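Replicase polyprotein 1a (Avian infectious bronchitis virus, PDB 3LD1) is of unknown function as the nsp2 portion of the viral replicase polyprotein, and probably assists viral replication in the host cell. Local coordinates at residues A[257-269]-A[279-291]. The protein carries 3 engineered substitutions. Residues are numbered along the deposited sequence; the frame is centred on the assembly and turned at random.
Sequences TFAFFREAAVKIV and TKGFEVVGNAKGT. Engineered in segment 257-269: F258 (natural residue Leu).
F282 meets V266 and F261 on one face of a beta hairpin made by strands 265-269 and 281-285. The strands run antiparallel, and five firm backbone hydrogen bonds tie them. K267 and E283 exchange two of these, as do V269 and G281. V285 N to A265 O, 2.7 Å and nearly straight, is the fifth.

Packing is tight around F282. CG2 of V266 lies 3.6 Å from CD1 of F282, and the two side chains cross obliquely. This branch of V266 sits between its own backbone N and carbonyl carbon (chi1 -63°), which turns it toward CB and CD1 of F282. F261 brings its edge to one face of the F282 ring, a T-shaped pair with centroids 5.6 Å apart and planes at 83°.

The other face, with A265, K267, E283 and V285, is looser, and E283 is exposed to solvent. CG2 of V285 reaches CB of A265, and its CG1 touches CG of K267. CG2 of V285 also comes near the engineered F258. K267 and E283 lie side by side, but K267 NZ stays 5.9 Å from E283 OE2, too far for a salt bridge. Beyond the hairpin, A264 and A288 touch closely through their CB atoms, 3.5 Å apart. The links beside them are slacker. The bond from K289 N to E263 O is weak, and a water bridges E263 OE2 to K289 O.

Strand 281-285 is an outer strand of a four-stranded antiparallel sheet. Strand 265-269 lies between it and strand 258-260, with strand 253-255 beyond. H325 meets the F282 ring, S342 OG is hydrogen-bonded to V284 N, and strand 345-355 packs on F261 and A264. These join the small sheet to the C-terminal sheet.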
ATOM      1  N   THR A 257     -18.526 -16.702  -9.376  1.00 52.55           N
ATOM      2  CA  THR A 257     -19.817 -16.087  -9.066  1.00 52.05           C
ATOM      3  C   THR A 257     -19.760 -14.512  -9.139  1.00 52.00           C
ATOM      4  O   THR A 257     -20.650 -13.808  -8.605  1.00 52.28           O
ATOM      5  CB  THR A 257     -20.280 -16.562  -7.662  1.00 53.51           C
ATOM      6  OG1 THR A 257     -19.185 -16.511  -6.726  1.00 51.80           O
ATOM      7  CG2 THR A 257     -20.814 -18.024  -7.703  1.00 54.56           C
ATOM      8  N   PHE A 258     -18.733 -13.953  -9.792  1.00 50.12           N
ATOM      9  CA  PHE A 258     -18.492 -12.520  -9.700  1.00 48.74           C
ATOM     10  C   PHE A 258     -18.436 -11.890 -11.044  1.00 47.18           C
ATOM     11  O   PHE A 258     -18.037 -12.562 -11.987  1.00 46.46           O
ATOM     12  CB  PHE A 258     -17.165 -12.206  -8.965  1.00 49.27           C
ATOM     13  CG  PHE A 258     -17.181 -12.580  -7.521  1.00 49.21           C
ATOM     14  CD1 PHE A 258     -16.544 -13.738  -7.086  1.00 50.92           C
ATOM     15  CD2 PHE A 258     -17.843 -11.779  -6.598  1.00 49.82           C
ATOM     16  CE1 PHE A 258     -16.564 -14.116  -5.743  1.00 51.11           C
ATOM     17  CE2 PHE A 258     -17.893 -12.126  -5.255  1.00 51.31           C
ATOM     18  CZ  PHE A 258     -17.265 -13.305  -4.814  1.00 54.09           C
ATOM     19  N   ALA A 259     -18.765 -10.583 -11.086  1.00 45.41           N
ATOM     20  CA  ALA A 259     -18.647  -9.733 -12.279  1.00 44.04           C
ATOM     21  C   ALA A 259     -17.942  -8.410 -11.988  1.00 44.05           C
ATOM     22  O   ALA A 259     -18.160  -7.795 -10.940  1.00 44.10           O
ATOM     23  CB  ALA A 259     -19.992  -9.453 -12.867  1.00 43.12           C
ATOM     24  N   PHE A 260     -17.151  -7.953 -12.946  1.00 42.96           N
ATOM     25  CA  PHE A 260     -16.272  -6.870 -12.701  1.00 43.21           C
ATOM     26  C   PHE A 260     -16.457  -5.845 -13.787  1.00 44.35           C
ATOM     27  O   PHE A 260     -15.954  -6.023 -14.905  1.00 43.35           O
ATOM     28  CB  PHE A 260     -14.834  -7.398 -12.721  1.00 43.19           C
ATOM     29  CG  PHE A 260     -14.490  -8.209 -11.516  1.00 42.81           C
ATOM     30  CD1 PHE A 260     -14.741  -9.558 -11.475  1.00 45.53           C
ATOM     31  CD2 PHE A 260     -13.922  -7.611 -10.400  1.00 45.91           C
ATOM     32  CE1 PHE A 260     -14.448 -10.305 -10.318  1.00 47.67           C
ATOM     33  CE2 PHE A 260     -13.641  -8.338  -9.226  1.00 45.37           C
ATOM     34  CZ  PHE A 260     -13.893  -9.678  -9.180  1.00 45.51           C
ATOM     35  N   PHE A 261     -17.186  -4.786 -13.421  1.00 44.78           N
ATOM     36  CA  PHE A 261     -17.624  -3.754 -14.300  1.00 44.89           C
ATOM     37  C   PHE A 261     -16.609  -2.636 -14.246  1.00 47.39           C
ATOM     38  O   PHE A 261     -15.568  -2.786 -13.621  1.00 47.96           O
ATOM     39  CB  PHE A 261     -18.974  -3.322 -13.803  1.00 44.19           C
ATOM     40  CG  PHE A 261     -20.103  -4.201 -14.299  1.00 43.38           C
ATOM     41  CD1 PHE A 261     -20.762  -5.056 -13.448  1.00 37.59           C
ATOM     42  CD2 PHE A 261     -20.468  -4.198 -15.665  1.00 41.77           C
ATOM     43  CE1 PHE A 261     -21.779  -5.899 -13.926  1.00 40.03           C
ATOM     44  CE2 PHE A 261     -21.461  -5.019 -16.125  1.00 42.06           C
ATOM     45  CZ  PHE A 261     -22.107  -5.891 -15.244  1.00 40.30           C
ATOM     46  N   ARG A 262     -16.861  -1.505 -14.906  1.00 49.53           N
ATOM     47  CA  ARG A 262     -15.774  -0.469 -15.022  1.00 50.24           C
ATOM     48  C   ARG A 262     -15.133  -0.207 -13.681  1.00 49.21           C
ATOM     49  O   ARG A 262     -13.948  -0.208 -13.555  1.00 50.58           O
ATOM     50  CB  ARG A 262     -16.272   0.868 -15.624  1.00 50.49           C
ATOM     51  CG  ARG A 262     -15.755   1.207 -17.032  1.00 52.38           C
ATOM     52  CD  ARG A 262     -16.827   1.050 -18.085  1.00 57.68           C
ATOM     53  NE  ARG A 262     -17.401   2.295 -18.666  1.00 59.69           N
ATOM     54  CZ  ARG A 262     -18.408   3.014 -18.146  1.00 62.51           C
ATOM     55  NH1 ARG A 262     -18.961   2.694 -16.949  1.00 64.30           N
ATOM     56  NH2 ARG A 262     -18.858   4.094 -18.813  1.00 61.57           N
ATOM     57  N   GLU A 263     -15.972  -0.049 -12.676  1.00 49.32           N
ATOM     58  CA  GLU A 263     -15.623   0.585 -11.429  1.00 47.54           C
ATOM     59  C   GLU A 263     -16.194  -0.101 -10.258  1.00 45.17           C
ATOM     60  O   GLU A 263     -16.189   0.487  -9.229  1.00 45.34           O
ATOM     61  CB  GLU A 263     -16.198   1.999 -11.410  1.00 48.06           C
ATOM     62  CG  GLU A 263     -15.391   2.992 -12.204  1.00 50.82           C
ATOM     63  CD  GLU A 263     -16.232   4.234 -12.534  1.00 58.54           C
ATOM     64  OE1 GLU A 263     -15.657   5.377 -12.477  1.00 54.04           O
ATOM     65  OE2 GLU A 263     -17.476   4.045 -12.836  1.00 58.08           O
ATOM     66  N   ALA A 264     -16.692  -1.329 -10.391  1.00 43.93           N
ATOM     67  CA  ALA A 264     -17.275  -2.050  -9.256  1.00 42.88           C
ATOM     68  C   ALA A 264     -17.308  -3.549  -9.491  1.00 43.69           C
ATOM     69  O   ALA A 264     -17.361  -4.008 -10.654  1.00 44.25           O
ATOM     70  CB  ALA A 264     -18.706  -1.566  -8.967  1.00 41.85           C
ATOM     71  N   ALA A 265     -17.307  -4.304  -8.384  1.00 42.98           N
ATOM     72  CA  ALA A 265     -17.467  -5.723  -8.441  1.00 42.46           C
ATOM     73  C   ALA A 265     -18.766  -6.096  -7.810  1.00 42.96           C
ATOM     74  O   ALA A 265     -19.072  -5.601  -6.699  1.00 43.47           O
ATOM     75  CB  ALA A 265     -16.397  -6.404  -7.695  1.00 42.23           C
ATOM     76  N   VAL A 266     -19.501  -6.995  -8.467  1.00 41.63           N
ATOM     77  CA  VAL A 266     -20.713  -7.499  -7.885  1.00 40.67           C
ATOM     78  C   VAL A 266     -20.644  -8.974  -7.946  1.00 42.46           C
ATOM     79  O   VAL A 266     -20.055  -9.512  -8.890  1.00 43.48           O
ATOM     80  CB  VAL A 266     -21.911  -7.119  -8.751  1.00 40.51           C
ATOM     81  CG1 VAL A 266     -22.092  -5.590  -8.819  1.00 36.01           C
ATOM     82  CG2 VAL A 266     -21.824  -7.792 -10.203  1.00 35.50           C
ATOM     83  N   LYS A 267     -21.278  -9.648  -7.002  1.00 43.26           N
ATOM     84  CA  LYS A 267     -21.665 -11.018  -7.232  1.00 44.32           C
ATOM     85  C   LYS A 267     -22.983 -11.142  -8.001  1.00 46.14           C
ATOM     86  O   LYS A 267     -23.956 -10.336  -7.785  1.00 45.77           O
ATOM     87  CB  LYS A 267     -21.855 -11.801  -5.959  1.00 44.89           C
ATOM     88  CG  LYS A 267     -22.007 -11.074  -4.694  1.00 46.06           C
ATOM     89  CD  LYS A 267     -21.949 -12.149  -3.591  1.00 51.78           C
ATOM     90  CE  LYS A 267     -22.710 -13.433  -4.039  1.00 54.55           C
ATOM     91  NZ  LYS A 267     -21.790 -14.550  -4.521  1.00 61.28           N
ATOM     92  N   ILE A 268     -22.987 -12.164  -8.873  1.00 45.44           N
ATOM     93  CA  ILE A 268     -24.110 -12.537  -9.658  1.00 44.91           C
ATOM     94  C   ILE A 268     -24.917 -13.491  -8.805  1.00 44.51           C
ATOM     95  O   ILE A 268     -24.400 -14.474  -8.333  1.00 45.39           O
ATOM     96  CB  ILE A 268     -23.643 -13.308 -10.896  1.00 45.08           C
ATOM     97  CG1 ILE A 268     -22.623 -12.527 -11.704  1.00 45.72           C
ATOM     98  CG2 ILE A 268     -24.818 -13.665 -11.787  1.00 45.06           C
ATOM     99  CD1 ILE A 268     -21.463 -13.480 -12.101  1.00 52.84           C
ATOM    100  N   VAL A 269     -26.194 -13.257  -8.651  1.00 43.58           N
ATOM    101  CA  VAL A 269     -26.978 -14.243  -7.949  1.00 44.44           C
ATOM    102  C   VAL A 269     -28.060 -14.782  -8.871  1.00 46.15           C
ATOM    103  O   VAL A 269     -28.781 -13.985  -9.556  1.00 45.34           O
ATOM    104  CB  VAL A 269     -27.577 -13.699  -6.615  1.00 44.35           C
ATOM    105  CG1 VAL A 269     -26.869 -12.409  -6.130  1.00 40.86           C
ATOM    106  CG2 VAL A 269     -28.968 -13.398  -6.758  1.00 44.95           C
ATOM    107  N   THR A 279     -34.229 -15.391 -13.296  1.00 36.42           N
ATOM    108  CA  THR A 279     -33.731 -14.020 -13.374  1.00 35.85           C
ATOM    109  C   THR A 279     -32.459 -13.872 -12.557  1.00 35.86           C
ATOM    110  O   THR A 279     -32.431 -14.250 -11.406  1.00 36.08           O
ATOM    111  CB  THR A 279     -34.757 -13.007 -12.814  1.00 36.03           C
ATOM    112  OG1 THR A 279     -36.029 -13.190 -13.446  1.00 37.90           O
ATOM    113  CG2 THR A 279     -34.297 -11.581 -13.102  1.00 35.86           C
ATOM    114  N   LYS A 280     -31.432 -13.243 -13.104  1.00 35.89           N
ATOM    115  CA  LYS A 280     -30.223 -13.002 -12.359  1.00 36.67           C
ATOM    116  C   LYS A 280     -30.076 -11.567 -11.945  1.00 37.84           C
ATOM    117  O   LYS A 280     -30.545 -10.681 -12.654  1.00 35.82           O
ATOM    118  CB  LYS A 280     -29.018 -13.305 -13.250  1.00 35.41           C
ATOM    119  CG  LYS A 280     -28.836 -14.745 -13.567  1.00 35.94           C
ATOM    120  CD  LYS A 280     -27.649 -14.989 -14.549  1.00 39.58           C
ATOM    121  CE  LYS A 280     -27.337 -16.480 -14.622  1.00 45.15           C
ATOM    122  NZ  LYS A 280     -25.840 -16.639 -14.895  1.00 53.84           N
ATOM    123  N   GLY A 281     -29.324 -11.331 -10.863  1.00 38.93           N
ATOM    124  CA  GLY A 281     -29.038  -9.964 -10.482  1.00 40.79           C
ATOM    125  C   GLY A 281     -27.655  -9.725  -9.916  1.00 42.55           C
ATOM    126  O   GLY A 281     -26.813 -10.619  -9.849  1.00 42.35           O
ATOM    127  N   PHE A 282     -27.414  -8.496  -9.500  1.00 43.63           N
ATOM    128  CA  PHE A 282     -26.107  -8.158  -9.012  1.00 44.26           C
ATOM    129  C   PHE A 282     -26.155  -7.619  -7.597  1.00 45.62           C
ATOM    130  O   PHE A 282     -27.148  -6.973  -7.202  1.00 44.10           O
ATOM    131  CB  PHE A 282     -25.468  -7.148  -9.928  1.00 43.97           C
ATOM    132  CG  PHE A 282     -25.578  -7.468 -11.434  1.00 45.52           C
ATOM    133  CD1 PHE A 282     -24.868  -8.545 -12.012  1.00 46.34           C
ATOM    134  CD2 PHE A 282     -26.396  -6.667 -12.278  1.00 45.13           C
ATOM    135  CE1 PHE A 282     -24.921  -8.770 -13.376  1.00 45.25           C
ATOM    136  CE2 PHE A 282     -26.476  -6.902 -13.644  1.00 44.68           C
ATOM    137  CZ  PHE A 282     -25.709  -7.939 -14.202  1.00 44.38           C
ATOM    138  N   GLU A 283     -25.107  -7.964  -6.820  1.00 47.55           N
ATOM    139  CA  GLU A 283     -24.846  -7.425  -5.439  1.00 49.59           C
ATOM    140  C   GLU A 283     -23.425  -6.881  -5.328  1.00 48.59           C
ATOM    141  O   GLU A 283     -22.459  -7.699  -5.309  1.00 49.54           O
ATOM    142  CB  GLU A 283     -24.962  -8.515  -4.377  1.00 48.65           C
ATOM    143  CG  GLU A 283     -26.302  -8.657  -3.684  1.00 52.85           C
ATOM    144  CD  GLU A 283     -26.400  -9.988  -2.879  1.00 53.59           C
ATOM    145  OE1 GLU A 283     -27.483 -10.626  -2.860  1.00 57.17           O
ATOM    146  OE2 GLU A 283     -25.370 -10.439  -2.320  1.00 58.89           O
ATOM    147  N   VAL A 284     -23.295  -5.551  -5.224  1.00 46.67           N
ATOM    148  CA  VAL A 284     -22.013  -4.872  -5.090  1.00 46.03           C
ATOM    149  C   VAL A 284     -21.226  -5.510  -3.958  1.00 47.54           C
ATOM    150  O   VAL A 284     -21.803  -5.792  -2.899  1.00 47.37           O
ATOM    151  CB  VAL A 284     -22.202  -3.314  -4.743  1.00 45.70           C
ATOM    152  CG1 VAL A 284     -20.980  -2.686  -4.100  1.00 43.55           C
ATOM    153  CG2 VAL A 284     -22.460  -2.579  -5.928  1.00 43.90           C
ATOM    154  N   VAL A 285     -19.914  -5.700  -4.148  1.00 48.48           N
ATOM    155  CA  VAL A 285     -19.036  -6.070  -3.025  1.00 49.58           C
ATOM    156  C   VAL A 285     -17.839  -5.097  -2.937  1.00 50.32           C
ATOM    157  O   VAL A 285     -17.296  -4.683  -3.991  1.00 50.71           O
ATOM    158  CB  VAL A 285     -18.609  -7.580  -3.084  1.00 50.54           C
ATOM    159  CG1 VAL A 285     -19.783  -8.545  -2.710  1.00 48.90           C
ATOM    160  CG2 VAL A 285     -18.049  -7.941  -4.417  1.00 50.03           C
ATOM    161  N   GLY A 286     -17.491  -4.667  -1.710  1.00 49.22           N
ATOM    162  CA  GLY A 286     -16.324  -3.891  -1.501  1.00 49.16           C
ATOM    163  C   GLY A 286     -16.594  -2.515  -2.015  1.00 50.66           C
ATOM    164  O   GLY A 286     -17.736  -2.046  -1.979  1.00 52.85           O
ATOM    165  N   ASN A 287     -15.574  -1.806  -2.464  1.00 50.10           N
ATOM    166  CA  ASN A 287     -15.858  -0.406  -2.765  1.00 49.67           C
ATOM    167  C   ASN A 287     -16.275  -0.197  -4.211  1.00 49.35           C
ATOM    168  O   ASN A 287     -15.541  -0.630  -5.153  1.00 49.48           O
ATOM    169  CB  ASN A 287     -14.673   0.520  -2.382  1.00 50.44           C
ATOM    170  CG  ASN A 287     -14.137   0.231  -1.013  1.00 48.85           C
ATOM    171  OD1 ASN A 287     -12.981  -0.180  -0.854  1.00 47.17           O
ATOM    172  ND2 ASN A 287     -14.984   0.388  -0.014  1.00 47.09           N
ATOM    173  N   ALA A 288     -17.422   0.462  -4.394  1.00 48.50           N
ATOM    174  CA  ALA A 288     -18.019   0.676  -5.738  1.00 48.37           C
ATOM    175  C   ALA A 288     -18.253   2.165  -5.985  1.00 49.13           C
ATOM    176  O   ALA A 288     -18.617   2.902  -5.044  1.00 49.22           O
ATOM    177  CB  ALA A 288     -19.323  -0.042  -5.838  1.00 46.49           C
ATOM    178  N   LYS A 289     -18.058   2.607  -7.224  1.00 48.44           N
ATOM    179  CA  LYS A 289     -18.631   3.870  -7.660  1.00 48.85           C
ATOM    180  C   LYS A 289     -19.914   3.565  -8.424  1.00 49.31           C
ATOM    181  O   LYS A 289     -20.031   2.551  -9.122  1.00 50.18           O
ATOM    182  CB  LYS A 289     -17.701   4.664  -8.593  1.00 49.08           C
ATOM    183  CG  LYS A 289     -16.202   4.744  -8.220  1.00 50.12           C
ATOM    184  CD  LYS A 289     -15.926   5.811  -7.186  1.00 52.99           C
ATOM    185  CE  LYS A 289     -14.441   5.989  -6.869  1.00 52.75           C
ATOM    186  NZ  LYS A 289     -13.799   6.856  -7.972  1.00 52.79           N
ATOM    187  N   GLY A 290     -20.851   4.490  -8.340  1.00 48.94           N
ATOM    188  CA  GLY A 290     -22.106   4.406  -9.045  1.00 47.78           C
ATOM    189  C   GLY A 290     -23.040   5.529  -8.596  1.00 46.99           C
ATOM    190  O   GLY A 290     -22.614   6.505  -7.974  1.00 46.98           O
ATOM    191  N   THR A 291     -24.322   5.390  -8.937  1.00 45.96           N
ATOM    192  CA  THR A 291     -25.304   6.418  -8.704  1.00 43.63           C
ATOM    193  C   THR A 291     -26.422   5.817  -7.893  1.00 42.94           C
ATOM    194  O   THR A 291     -26.955   4.769  -8.232  1.00 41.98           O
ATOM    195  CB  THR A 291     -25.768   7.035 -10.048  1.00 43.21           C
ATOM    196  OG1 THR A 291     -24.636   7.696 -10.664  1.00 44.10           O
ATOM    197  CG2 THR A 291     -26.875   8.116  -9.834  1.00 42.15           C
TER
HETATM  198  O   HOH W   1     -19.821   2.318 -11.871  1.00 33.90           O
HETATM  199  O   HOH W   2     -14.568   1.224  -6.525  1.00 43.83           O